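Long-range contacts in copper-transporting ATPase (Sulfolobus solfataricus, PDB 2YJ3), which probably couples ATP hydrolysis to heavy-metal transport across the membrane, and is represented here by its catalytic nucleotide-binding and phosphorylation domains: residues P44-F49 against A129-S134; L54-A59 against Q81-L86; E63-H68 against K89-I94; D105-V110 against Y122-P127. The protein carries 1 engineered substitution. All blocks are in the same frame, centred on the assembly; numbering follows the deposited sequence.

Contact 1: residues P44-F49 against A129-S134; sequences PIVTQF and ASFNIS
Asn132 O takes two backbone N-H groups from Thr47 and Gln48 on the facing strand. Thr47 N lies 2.8 Å and Gln48 N 3.3 Å from Asn132 O, both approaching from the same face of its carbonyl plane, and Thr47 OG1 adds a weak third bond. Two successive residues opposite a single one make a classic beta bulge. Within the bulge Asn132 N also reaches Gln48 O at 2.9 Å, while toward Pro44 Ile45 and Ser134 exchange a mutual pair of bonds.

Side chains divide between the two faces of the ladder. On the face of Val46, Phe49, Phe131 and Ile133, Phe49 CD1 comes over one face of the Phe131 ring, 3.3 Å from CE2 and nearer the rim than the centre; the planes are inclined at 44°. With CG opposite the backbone N (chi1 172°), the Phe49 ring extends along the strand as far as Ala129, where its CE1 meets CB at 3.8 Å. Val46 CG2 touches the same Phe131 ring at CD2, 4.0 Å away, and Pro44 CB presses tightly on Ile133 CD1 at 3.4 Å. On the reverse face Gln48 and Asn132 lie alongside each other, their amide planes 73° apart.

Farther out, helices 53-63 and 69-81 cover the aromatic face through Leu56, Ala59 and Tyr77, and a magnesium ion lies about 4 Å from the side chain of Val46. The chemistry is thus two-sided: apolar packing under the helices, a more polar outer face, and a bulge whose extra N-H is satisfied by a shared carbonyl.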
loop_
_atom_site.group_PDB
_atom_site.type_symbol
_atom_site.label_atom_id
_atom_site.label_comp_id
_atom_site.label_asym_id
_atom_site.label_seq_id
_atom_site.Cartn_x
_atom_site.Cartn_y
_atom_site.Cartn_z
ATOM N N PRO A 44 -3.144 4.799 5.324
ATOM C CA PRO A 44 -2.626 6.155 5.136
ATOM C C PRO A 44 -3.165 7.088 6.210
ATOM O O PRO A 44 -3.988 6.666 7.023
ATOM C CB PRO A 44 -3.197 6.552 3.779
ATOM C CG PRO A 44 -4.496 5.817 3.703
ATOM C CD PRO A 44 -4.270 4.505 4.420
ATOM N N ILE A 45 -2.695 8.331 6.228
ATOM C CA ILE A 45 -3.260 9.333 7.120
ATOM C C ILE A 45 -3.693 10.582 6.357
ATOM O O ILE A 45 -3.194 10.882 5.276
ATOM C CB ILE A 45 -2.291 9.768 8.251
ATOM C CG1 ILE A 45 -0.988 10.328 7.678
ATOM C CG2 ILE A 45 -2.003 8.600 9.204
ATOM C CD1 ILE A 45 0.039 10.725 8.754
ATOM N N VAL A 46 -4.633 11.296 6.951
ATOM C CA VAL A 46 -5.026 12.603 6.494
ATOM C C VAL A 46 -3.917 13.574 6.878
ATOM O O VAL A 46 -3.624 13.744 8.062
ATOM C CB VAL A 46 -6.326 12.997 7.185
ATOM C CG1 VAL A 46 -6.590 14.482 7.016
ATOM C CG2 VAL A 46 -7.493 12.120 6.663
ATOM N N THR A 47 -3.271 14.176 5.886
ATOM C CA THR A 47 -2.249 15.192 6.146
ATOM C C THR A 47 -2.832 16.606 6.125
ATOM O O THR A 47 -2.210 17.552 6.620
ATOM C CB THR A 47 -1.072 15.100 5.159
ATOM O OG1 THR A 47 -1.575 14.977 3.825
ATOM C CG2 THR A 47 -0.207 13.886 5.478
ATOM N N GLN A 48 -4.027 16.754 5.560
ATOM C CA GLN A 48 -4.744 18.031 5.657
ATOM C C GLN A 48 -6.201 17.948 5.201
ATOM O O GLN A 48 -6.536 17.225 4.277
ATOM C CB GLN A 48 -4.013 19.140 4.896
ATOM C CG GLN A 48 -4.584 19.441 3.526
ATOM C CD GLN A 48 -4.104 20.783 2.987
ATOM O OE1 GLN A 48 -4.077 21.786 3.710
ATOM N NE2 GLN A 48 -3.727 20.807 1.712
ATOM N N PHE A 49 -7.060 18.682 5.886
ATOM C CA PHE A 49 -8.446 18.777 5.519
ATOM C C PHE A 49 -8.779 20.247 5.310
ATOM O O PHE A 49 -8.534 21.070 6.189
ATOM C CB PHE A 49 -9.333 18.218 6.624
ATOM C CG PHE A 49 -10.791 18.467 6.397
ATOM C CD1 PHE A 49 -11.467 17.782 5.404
ATOM C CD2 PHE A 49 -11.478 19.408 7.163
ATOM C CE1 PHE A 49 -12.823 18.021 5.165
ATOM C CE2 PHE A 49 -12.817 19.666 6.935
ATOM C CZ PHE A 49 -13.495 18.965 5.933
ATOM N N ALA A 129 -15.301 20.506 0.006
ATOM C CA ALA A 129 -14.199 20.206 0.915
ATOM C C ALA A 129 -13.230 19.258 0.241
ATOM O O ALA A 129 -13.542 18.685 -0.815
ATOM C CB ALA A 129 -14.735 19.576 2.214
ATOM N N SER A 130 -12.067 19.060 0.856
ATOM C CA SER A 130 -11.083 18.125 0.312
ATOM C C SER A 130 -10.076 17.644 1.359
ATOM O O SER A 130 -9.894 18.284 2.401
ATOM C CB SER A 130 -10.341 18.760 -0.866
ATOM O OG SER A 130 -9.493 19.789 -0.391
ATOM N N PHE A 131 -9.423 16.518 1.068
ATOM C CA PHE A 131 -8.380 15.957 1.940
ATOM C C PHE A 131 -7.135 15.734 1.133
ATOM O O PHE A 131 -7.216 15.317 -0.032
ATOM C CB PHE A 131 -8.760 14.557 2.461
ATOM C CG PHE A 131 -9.992 14.522 3.305
ATOM C CD1 PHE A 131 -11.249 14.423 2.719
ATOM C CD2 PHE A 131 -9.899 14.565 4.688
ATOM C CE1 PHE A 131 -12.382 14.387 3.503
ATOM C CE2 PHE A 131 -11.032 14.512 5.482
ATOM C CZ PHE A 131 -12.267 14.434 4.898
ATOM N N ASN A 132 -5.988 16.003 1.753
ATOM C CA ASN A 132 -4.729 15.431 1.308
ATOM C C ASN A 132 -4.498 14.217 2.207
ATOM O O ASN A 132 -4.614 14.339 3.412
ATOM C CB ASN A 132 -3.587 16.432 1.499
ATOM C CG ASN A 132 -3.194 17.139 0.212
ATOM O OD1 ASN A 132 -3.978 17.891 -0.374
ATOM N ND2 ASN A 132 -1.961 16.910 -0.225
ATOM N N ILE A 133 -4.212 13.052 1.635
ATOM C CA ILE A 133 -3.857 11.882 2.433
ATOM C C ILE A 133 -2.509 11.345 1.968
ATOM O O ILE A 133 -2.198 11.382 0.782
ATOM C CB ILE A 133 -4.907 10.746 2.353
ATOM C CG1 ILE A 133 -4.724 9.922 1.083
ATOM C CG2 ILE A 133 -6.319 11.285 2.466
ATOM C CD1 ILE A 133 -3.726 8.781 1.228
ATOM N N SER A 134 -1.709 10.840 2.898
ATOM C CA SER A 134 -0.414 10.291 2.527
ATOM C C SER A 134 -0.105 8.981 3.247
ATOM O O SER A 134 -0.657 8.695 4.316
ATOM C CB SER A 134 0.692 11.315 2.784
ATOM O OG SER A 134 0.902 11.476 4.170
#

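Contact 2: residues L54-A59 against Q81-L86; sequences LSLAYA and QGVKIL
Leu56 meets Gln81 and Val83 as its side chain runs out from helix 53-63, and each of its carbons has a neighbour. CB packs against the Phe49 ring, at CZ. CG, placed opposite the backbone N (chi1 177°), comes within 4.4 Å of Val83 CG2. At the fork the branches part: CD1 turns to the Phe131 ring, whereas CD2 rests on the aliphatic part of Gln81, 3.8 Å from CG, the two side chains crossing at about a right angle.

One residue on, the small Ala57 lets the loop come close. Its CB lies 4.2 Å from Val83 CB and 4.0 Å from Leu86 CD2. That same Leu86 methyl reaches the edge of the Tyr58 ring, near its plane, 4.1 Å from CD1, so it fills the angle between Ala57 and the ring.

Gly82, with positive phi (105°), closes helix 69-81 in a Schellman motif and sends the chain off across helix 53-63. Ser61 OG also ties the two parts together, through Ala57 O and Leu86 N. Helix 53-63 is thereby held between this loop and the antiparallel sheet, which it touches through strands 106-111, 119-123 and 126-134.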
loop_
_atom_site.group_PDB
_atom_site.type_symbol
_atom_site.label_atom_id
_atom_site.label_comp_id
_atom_site.label_asym_id
_atom_site.label_seq_id
_atom_site.Cartn_x
_atom_site.Cartn_y
_atom_site.Cartn_z
ATOM N N LEU A 54 -18.931 20.480 9.405
ATOM C CA LEU A 54 -20.120 19.755 8.942
ATOM C C LEU A 54 -19.761 18.881 7.736
ATOM O O LEU A 54 -20.167 17.733 7.650
ATOM C CB LEU A 54 -21.261 20.722 8.581
ATOM C CG LEU A 54 -22.575 20.082 8.099
ATOM C CD1 LEU A 54 -23.128 19.101 9.104
ATOM C CD2 LEU A 54 -23.624 21.150 7.758
ATOM N N SER A 55 -18.990 19.442 6.812
ATOM C CA SER A 55 -18.525 18.701 5.652
ATOM C C SER A 55 -17.702 17.511 6.078
ATOM O O SER A 55 -17.825 16.410 5.525
ATOM C CB SER A 55 -17.695 19.605 4.740
ATOM O OG SER A 55 -18.515 20.605 4.172
ATOM N N LEU A 56 -16.851 17.746 7.063
ATOM C CA LEU A 56 -16.009 16.700 7.633
ATOM C C LEU A 56 -16.881 15.558 8.150
ATOM O O LEU A 56 -16.628 14.387 7.860
ATOM C CB LEU A 56 -15.144 17.294 8.766
ATOM C CG LEU A 56 -14.229 16.344 9.555
ATOM C CD1 LEU A 56 -13.400 15.481 8.608
ATOM C CD2 LEU A 56 -13.334 17.124 10.570
ATOM N N ALA A 57 -17.923 15.900 8.900
ATOM C CA ALA A 57 -18.794 14.890 9.495
ATOM C C ALA A 57 -19.551 14.123 8.417
ATOM O O ALA A 57 -19.826 12.940 8.579
ATOM C CB ALA A 57 -19.774 15.532 10.449
ATOM N N TYR A 58 -19.914 14.811 7.336
ATOM C CA TYR A 58 -20.628 14.178 6.242
ATOM C C TYR A 58 -19.730 13.166 5.548
ATOM O O TYR A 58 -20.108 12.028 5.343
ATOM C CB TYR A 58 -21.123 15.226 5.239
ATOM C CG TYR A 58 -22.380 15.967 5.661
ATOM C CD1 TYR A 58 -23.149 15.515 6.725
ATOM C CD2 TYR A 58 -22.796 17.120 4.991
ATOM C CE1 TYR A 58 -24.287 16.184 7.120
ATOM C CE2 TYR A 58 -23.945 17.797 5.377
ATOM C CZ TYR A 58 -24.692 17.313 6.437
ATOM O OH TYR A 58 -25.849 17.956 6.837
ATOM N N ALA A 59 -18.528 13.585 5.190
ATOM C CA ALA A 59 -17.592 12.694 4.515
ATOM C C ALA A 59 -17.288 11.444 5.364
ATOM O O ALA A 59 -17.292 10.337 4.863
ATOM C CB ALA A 59 -16.310 13.436 4.212
ATOM N N GLN A 81 -11.024 14.545 15.490
ATOM C CA GLN A 81 -11.479 15.938 15.553
ATOM C C GLN A 81 -12.685 16.075 16.472
ATOM O O GLN A 81 -13.032 17.177 16.872
ATOM C CB GLN A 81 -11.839 16.473 14.164
ATOM C CG GLN A 81 -10.665 16.485 13.239
ATOM C CD GLN A 81 -9.495 17.222 13.849
ATOM O OE1 GLN A 81 -9.617 18.386 14.234
ATOM N NE2 GLN A 81 -8.354 16.550 13.942
ATOM N N GLY A 82 -13.350 14.958 16.763
ATOM C CA GLY A 82 -14.436 14.956 17.730
ATOM C C GLY A 82 -15.830 14.866 17.129
ATOM O O GLY A 82 -16.824 14.818 17.847
ATOM N N VAL A 83 -15.922 14.838 15.805
ATOM C CA VAL A 83 -17.232 14.785 15.177
ATOM C C VAL A 83 -17.796 13.373 15.281
ATOM O O VAL A 83 -17.040 12.403 15.346
ATOM C CB VAL A 83 -17.181 15.273 13.714
ATOM C CG1 VAL A 83 -16.641 16.695 13.663
ATOM C CG2 VAL A 83 -16.311 14.358 12.876
ATOM N N LYS A 84 -19.121 13.257 15.323
ATOM C CA LYS A 84 -19.751 11.944 15.435
ATOM C C LYS A 84 -20.304 11.467 14.101
ATOM O O LYS A 84 -20.658 12.262 13.241
ATOM C CB LYS A 84 -20.846 11.925 16.508
ATOM C CG LYS A 84 -21.978 12.900 16.274
ATOM C CD LYS A 84 -23.126 12.684 17.265
ATOM C CE LYS A 84 -24.283 13.644 16.972
ATOM N NZ LYS A 84 -25.351 13.627 18.013
ATOM N N ILE A 85 -20.352 10.152 13.944
ATOM C CA ILE A 85 -20.872 9.527 12.739
ATOM C C ILE A 85 -22.385 9.695 12.630
ATOM O O ILE A 85 -23.122 9.445 13.585
ATOM C CB ILE A 85 -20.527 8.030 12.705
ATOM C CG1 ILE A 85 -19.016 7.838 12.657
ATOM C CG2 ILE A 85 -21.153 7.372 11.488
ATOM C CD1 ILE A 85 -18.373 8.428 11.422
ATOM N N LEU A 86 -22.836 10.102 11.449
ATOM C CA LEU A 86 -24.254 10.363 11.192
ATOM C C LEU A 86 -24.916 9.206 10.431
ATOM O O LEU A 86 -24.243 8.424 9.757
ATOM C CB LEU A 86 -24.399 11.672 10.410
ATOM C CG LEU A 86 -24.421 13.002 11.174
ATOM C CD1 LEU A 86 -24.067 12.828 12.647
ATOM C CD2 LEU A 86 -23.519 14.053 10.508
#

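Contact 3: residues E63-H68 against K89-I94; sequences EALSSH and KDFKEI
Ser66 OG is gripped from both segments: it donates to Glu93 OE2 at 2.8 Å and accepts from His68 N at 2.9 Å. The second bond closes an ST turn, which fixes the hydroxyl while it reaches across to the strand. The serine comes to OE2 from above the carboxylate, 39° out of its plane. Glu93 can span the gap because its chain is fully extended, CG opposite the backbone N (chi1 -178°) and the next bond extended as well. Its other oxygen, OE1, lies in plane at the edge of the Phe91 ring.

Beside this polar link, Leu65 covers Phe91. Its CB stands over the middle of the ring, 3.6 Å from the centroid and only 13° off the normal, a CH-pi contact. The two side chains run past each other in opposite directions, which carries Leu65 CD1 back to Phe91 CB at 3.6 Å.

The 63-68 loop is itself braced by a type I turn, with Ser66 N bonded to Glu63 O at 3.1 Å. Beyond it His68 caps the start of helix 69-81, its ND1 accepting from Ile70 N. Glu63 and His68 both contact nucleotide in structures of this protein. A loop bearing these two, fastened to the edge strand 91-94, belongs to the nucleotide-binding domain of P1B-type ATPases, in which the histidine of the His-Pro motif marks the nucleotide pocket.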
loop_
_atom_site.group_PDB
_atom_site.type_symbol
_atom_site.label_atom_id
_atom_site.label_comp_id
_atom_site.label_asym_id
_atom_site.label_seq_id
_atom_site.Cartn_x
_atom_site.Cartn_y
_atom_site.Cartn_z
ATOM N N GLU A 63 -17.868 7.555 4.627
ATOM C CA GLU A 63 -16.686 6.698 4.583
ATOM C C GLU A 63 -16.740 5.576 5.626
ATOM O O GLU A 63 -16.051 4.556 5.489
ATOM C CB GLU A 63 -15.412 7.534 4.756
ATOM C CG GLU A 63 -15.076 8.401 3.568
ATOM C CD GLU A 63 -14.521 7.608 2.389
ATOM O OE1 GLU A 63 -14.880 6.425 2.227
ATOM O OE2 GLU A 63 -13.713 8.170 1.624
ATOM N N ALA A 64 -17.560 5.755 6.662
ATOM C CA ALA A 64 -17.658 4.747 7.721
ATOM C C ALA A 64 -18.273 3.440 7.246
ATOM O O ALA A 64 -18.302 2.456 7.980
ATOM C CB ALA A 64 -18.435 5.292 8.927
ATOM N N LEU A 65 -18.749 3.402 6.013
ATOM C CA LEU A 65 -19.391 2.183 5.509
ATOM C C LEU A 65 -18.479 1.433 4.551
ATOM O O LEU A 65 -18.855 0.412 3.999
ATOM C CB LEU A 65 -20.706 2.532 4.826
ATOM C CG LEU A 65 -21.662 3.324 5.722
ATOM C CD1 LEU A 65 -22.960 3.697 4.990
ATOM C CD2 LEU A 65 -21.975 2.518 6.974
ATOM N N SER A 66 -17.274 1.950 4.356
ATOM C CA SER A 66 -16.292 1.298 3.502
ATOM C C SER A 66 -15.136 0.757 4.335
ATOM O O SER A 66 -14.848 1.271 5.413
ATOM C CB SER A 66 -15.762 2.283 2.465
ATOM O OG SER A 66 -14.468 1.899 2.039
ATOM N N SER A 67 -14.477 -0.283 3.831
ATOM C CA SER A 67 -13.347 -0.890 4.524
ATOM C C SER A 67 -12.034 -0.501 3.849
ATOM O O SER A 67 -10.951 -0.914 4.261
ATOM C CB SER A 67 -13.506 -2.419 4.587
ATOM O OG SER A 67 -13.718 -2.961 3.293
ATOM N N HIS A 68 -12.139 0.305 2.802
ATOM C CA HIS A 68 -10.957 0.839 2.150
ATOM C C HIS A 68 -10.091 1.645 3.155
ATOM O O HIS A 68 -10.621 2.352 4.016
ATOM C CB HIS A 68 -11.383 1.691 0.965
ATOM C CG HIS A 68 -10.297 1.919 -0.036
ATOM N ND1 HIS A 68 -9.374 2.935 0.091
ATOM C CD2 HIS A 68 -9.988 1.266 -1.180
ATOM C CE1 HIS A 68 -8.544 2.900 -0.938
ATOM N NE2 HIS A 68 -8.896 1.900 -1.724
ATOM N N LYS A 89 -28.055 6.829 4.356
ATOM C CA LYS A 89 -28.924 5.959 3.569
ATOM C C LYS A 89 -28.420 5.901 2.130
ATOM O O LYS A 89 -27.692 6.788 1.673
ATOM C CB LYS A 89 -30.371 6.465 3.584
ATOM N N ASP A 90 -28.813 4.851 1.420
ATOM C CA ASP A 90 -28.477 4.681 0.010
ATOM C C ASP A 90 -26.977 4.613 -0.255
ATOM O O ASP A 90 -26.495 5.072 -1.285
ATOM C CB ASP A 90 -29.105 5.794 -0.825
ATOM C CG ASP A 90 -30.608 5.725 -0.835
ATOM O OD1 ASP A 90 -31.149 4.602 -0.934
ATOM O OD2 ASP A 90 -31.254 6.786 -0.742
ATOM N N PHE A 91 -26.233 4.031 0.667
ATOM C CA PHE A 91 -24.799 3.932 0.464
ATOM C C PHE A 91 -24.498 3.216 -0.846
ATOM O O PHE A 91 -25.178 2.257 -1.218
ATOM C CB PHE A 91 -24.158 3.195 1.621
ATOM C CG PHE A 91 -22.694 2.964 1.454
ATOM C CD1 PHE A 91 -21.790 3.999 1.661
ATOM C CD2 PHE A 91 -22.212 1.707 1.122
ATOM C CE1 PHE A 91 -20.448 3.777 1.530
ATOM C CE2 PHE A 91 -20.862 1.478 0.981
ATOM C CZ PHE A 91 -19.972 2.506 1.191
ATOM N N LYS A 92 -23.476 3.691 -1.540
ATOM C CA LYS A 92 -22.966 3.034 -2.731
ATOM C C LYS A 92 -21.452 3.200 -2.754
ATOM O O LYS A 92 -20.927 4.270 -2.432
ATOM C CB LYS A 92 -23.606 3.627 -3.989
ATOM C CG LYS A 92 -23.177 2.987 -5.299
ATOM C CD LYS A 92 -24.367 2.357 -6.067
ATOM C CE LYS A 92 -24.666 0.903 -5.597
ATOM N NZ LYS A 92 -25.786 0.230 -6.342
ATOM N N GLU A 93 -20.739 2.141 -3.105
ATOM C CA GLU A 93 -19.291 2.219 -3.199
ATOM C C GLU A 93 -18.736 1.644 -4.498
ATOM O O GLU A 93 -19.167 0.591 -4.964
ATOM C CB GLU A 93 -18.646 1.485 -2.025
ATOM C CG GLU A 93 -17.127 1.563 -2.030
ATOM C CD GLU A 93 -16.489 0.902 -0.816
ATOM O OE1 GLU A 93 -17.157 0.068 -0.153
ATOM O OE2 GLU A 93 -15.310 1.214 -0.538
ATOM N N ILE A 94 -17.764 2.337 -5.075
ATOM C CA ILE A 94 -16.916 1.722 -6.088
ATOM C C ILE A 94 -15.464 1.721 -5.593
ATOM O O ILE A 94 -14.790 2.762 -5.576
ATOM C CB ILE A 94 -17.053 2.395 -7.457
ATOM C CG1 ILE A 94 -15.754 2.232 -8.243
ATOM C CG2 ILE A 94 -17.428 3.857 -7.298
ATOM C CD1 ILE A 94 -15.859 2.662 -9.651
#

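Contact 4: residues D105-V110 against Y122-P127; sequences DKIIEV and YINGEP
Asn124 reaches across to Ile107 with its side chain set at about a right angle to that of the isoleucine. Its OD1 accepts from Ile107 N at 2.7 Å, in a bond that is nearly straight (165°) although the donor is tilted 23° from the amide plane. Since Asn124 N also bonds Ile107 O, at 2.8 Å, the one asparagine continues the ladder with a backbone bond and a side-chain bond. The Lys106 side chain crosses that of Asn124 at about a right angle, its CG 3.5 Å from Asn124 ND2.

Ile108 and Ile123, by contrast, lie parallel on one face of the hairpin, with their CG1 atoms 4.1 Å apart. Glu109 and Tyr122 share the other face. Their side chains cross at a slant, carboxylate and ring inclined at 55°, and Glu109 O sits at the ring edge. Mutual backbone bonds hold this pair, including Tyr122 N to Glu109 O at 2.8 Å. A water ties the turn to the strand: it donates to Ile107 O (2.9 Å) and Glu109 OE1 (3.1 Å), and accepts from Gly125 N.

Asn124 and Gly125 occupy the corners of a type I' turn, a classic site for an Asn-Gly pair. Tyr58 of helix 53-63 packs on both Ile108 and Ile123 and bonds Lys106 NZ through its hydroxyl. Strand 106-111 is flanked in the sheet by 98-103 and 119-123, with that helix lying against its isoleucine face.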
loop_
_atom_site.group_PDB
_atom_site.type_symbol
_atom_site.label_atom_id
_atom_site.label_comp_id
_atom_site.label_asym_id
_atom_site.label_seq_id
_atom_site.Cartn_x
_atom_site.Cartn_y
_atom_site.Cartn_z
ATOM N N ASP A 105 -31.293 14.625 3.890
ATOM C CA ASP A 105 -31.871 14.992 2.587
ATOM C C ASP A 105 -30.839 15.440 1.557
ATOM O O ASP A 105 -31.205 15.867 0.468
ATOM C CB ASP A 105 -32.924 16.096 2.734
ATOM C CG ASP A 105 -34.103 15.674 3.586
ATOM O OD1 ASP A 105 -34.432 14.463 3.615
ATOM O OD2 ASP A 105 -34.706 16.565 4.223
ATOM N N LYS A 106 -29.561 15.372 1.918
ATOM C CA LYS A 106 -28.476 15.812 1.041
ATOM C C LYS A 106 -27.664 14.636 0.494
ATOM O O LYS A 106 -27.393 13.664 1.208
ATOM C CB LYS A 106 -27.545 16.780 1.787
ATOM C CG LYS A 106 -27.917 18.254 1.653
ATOM C CD LYS A 106 -28.252 18.885 2.994
ATOM C CE LYS A 106 -27.175 18.597 4.029
ATOM N NZ LYS A 106 -26.674 19.849 4.685
ATOM N N ILE A 107 -27.242 14.743 -0.758
ATOM C CA ILE A 107 -26.430 13.696 -1.362
ATOM C C ILE A 107 -24.948 13.998 -1.200
ATOM O O ILE A 107 -24.446 15.012 -1.683
ATOM C CB ILE A 107 -26.747 13.519 -2.862
ATOM C CG1 ILE A 107 -28.212 13.127 -3.063
ATOM C CG2 ILE A 107 -25.832 12.468 -3.487
ATOM C CD1 ILE A 107 -28.628 11.877 -2.310
ATOM N N ILE A 108 -24.243 13.096 -0.539
ATOM C CA ILE A 108 -22.821 13.291 -0.292
ATOM C C ILE A 108 -21.980 12.285 -1.054
ATOM O O ILE A 108 -22.279 11.098 -1.059
ATOM C CB ILE A 108 -22.471 13.193 1.215
ATOM C CG1 ILE A 108 -22.915 14.461 1.952
ATOM C CG2 ILE A 108 -20.959 13.075 1.394
ATOM C CD1 ILE A 108 -24.345 14.461 2.352
ATOM N N GLU A 109 -20.930 12.770 -1.699
ATOM C CA GLU A 109 -20.000 11.924 -2.434
ATOM C C GLU A 109 -18.592 12.224 -2.004
ATOM O O GLU A 109 -18.208 13.392 -1.895
ATOM C CB GLU A 109 -20.075 12.218 -3.930
ATOM C CG GLU A 109 -21.405 11.965 -4.546
ATOM C CD GLU A 109 -21.378 12.240 -6.044
ATOM O OE1 GLU A 109 -21.536 13.421 -6.442
ATOM O OE2 GLU A 109 -21.167 11.273 -6.809
ATOM N N VAL A 110 -17.812 11.177 -1.779
ATOM C CA VAL A 110 -16.393 11.334 -1.480
ATOM C C VAL A 110 -15.618 10.569 -2.544
ATOM O O VAL A 110 -15.765 9.362 -2.681
ATOM C CB VAL A 110 -16.052 10.816 -0.075
ATOM C CG1 VAL A 110 -14.600 11.126 0.269
ATOM C CG2 VAL A 110 -16.992 11.422 0.954
ATOM N N TYR A 122 -18.260 16.166 -2.212
ATOM C CA TYR A 122 -19.336 16.877 -2.891
ATOM C C TYR A 122 -20.598 16.812 -2.078
ATOM O O TYR A 122 -20.900 15.786 -1.445
ATOM C CB TYR A 122 -19.618 16.261 -4.252
ATOM C CG TYR A 122 -18.448 16.349 -5.183
ATOM C CD1 TYR A 122 -17.369 15.493 -5.045
ATOM C CD2 TYR A 122 -18.416 17.290 -6.188
ATOM C CE1 TYR A 122 -16.287 15.582 -5.891
ATOM C CE2 TYR A 122 -17.347 17.378 -7.044
ATOM C CZ TYR A 122 -16.283 16.523 -6.888
ATOM O OH TYR A 122 -15.209 16.605 -7.736
ATOM N N ILE A 123 -21.340 17.907 -2.095
ATOM C CA ILE A 123 -22.651 17.911 -1.490
ATOM C C ILE A 123 -23.622 18.419 -2.522
ATOM O O ILE A 123 -23.554 19.581 -2.939
ATOM C CB ILE A 123 -22.741 18.793 -0.248
ATOM C CG1 ILE A 123 -21.857 18.242 0.889
ATOM C CG2 ILE A 123 -24.198 18.877 0.202
ATOM C CD1 ILE A 123 -21.630 19.261 2.027
ATOM N N ASN A 124 -24.516 17.526 -2.939
ATOM C CA ASN A 124 -25.470 17.815 -3.986
ATOM C C ASN A 124 -24.799 18.326 -5.252
ATOM O O ASN A 124 -25.313 19.216 -5.912
ATOM C CB ASN A 124 -26.525 18.795 -3.477
ATOM C CG ASN A 124 -27.458 18.153 -2.468
ATOM O OD1 ASN A 124 -27.459 16.936 -2.304
ATOM N ND2 ASN A 124 -28.258 18.965 -1.795
ATOM N N GLY A 125 -23.653 17.741 -5.589
ATOM C CA GLY A 125 -23.018 17.993 -6.869
ATOM C C GLY A 125 -21.888 19.012 -6.812
ATOM O O GLY A 125 -21.110 19.154 -7.761
ATOM N N GLU A 126 -21.796 19.721 -5.695
ATOM C CA GLU A 126 -20.842 20.819 -5.549
ATOM C C GLU A 126 -19.639 20.433 -4.677
ATOM O O GLU A 126 -19.808 20.037 -3.524
ATOM C CB GLU A 126 -21.551 22.023 -4.930
ATOM C CG GLU A 126 -20.616 23.139 -4.495
ATOM C CD GLU A 126 -21.343 24.315 -3.853
ATOM O OE1 GLU A 126 -22.261 24.063 -3.031
ATOM O OE2 GLU A 126 -20.989 25.485 -4.166
ATOM N N PRO A 127 -18.418 20.567 -5.225
ATOM C CA PRO A 127 -17.203 20.306 -4.449
ATOM C C PRO A 127 -17.028 21.343 -3.345
ATOM O O PRO A 127 -16.813 22.510 -3.657
ATOM C CB PRO A 127 -16.091 20.431 -5.489
ATOM C CG PRO A 127 -16.649 21.325 -6.553
ATOM C CD PRO A 127 -18.126 21.037 -6.594
HETATM O O HOH W 1 -22.953 14.991 -4.138
#

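All four contacts belong to the part of the chain built on the six-stranded antiparallel sheet. Contact 1 joins one outermost strand to its neighbour, contact 4 pairs two inner strands farther from the chain's centre, and contact 3 ties the opposite edge strand to a loop. Contact 2 is held by carbon-carbon packing and involves helix 53-63, a shared element whose residues touch both contact 1 and contact 4. Contacts 3 and 4 lie at the surface and add polar side chains, a serine-glutamate bond in one, and in the other an asparagine and a bridging water beside the backbone ladder. Contacts 1 and 2 are partly buried.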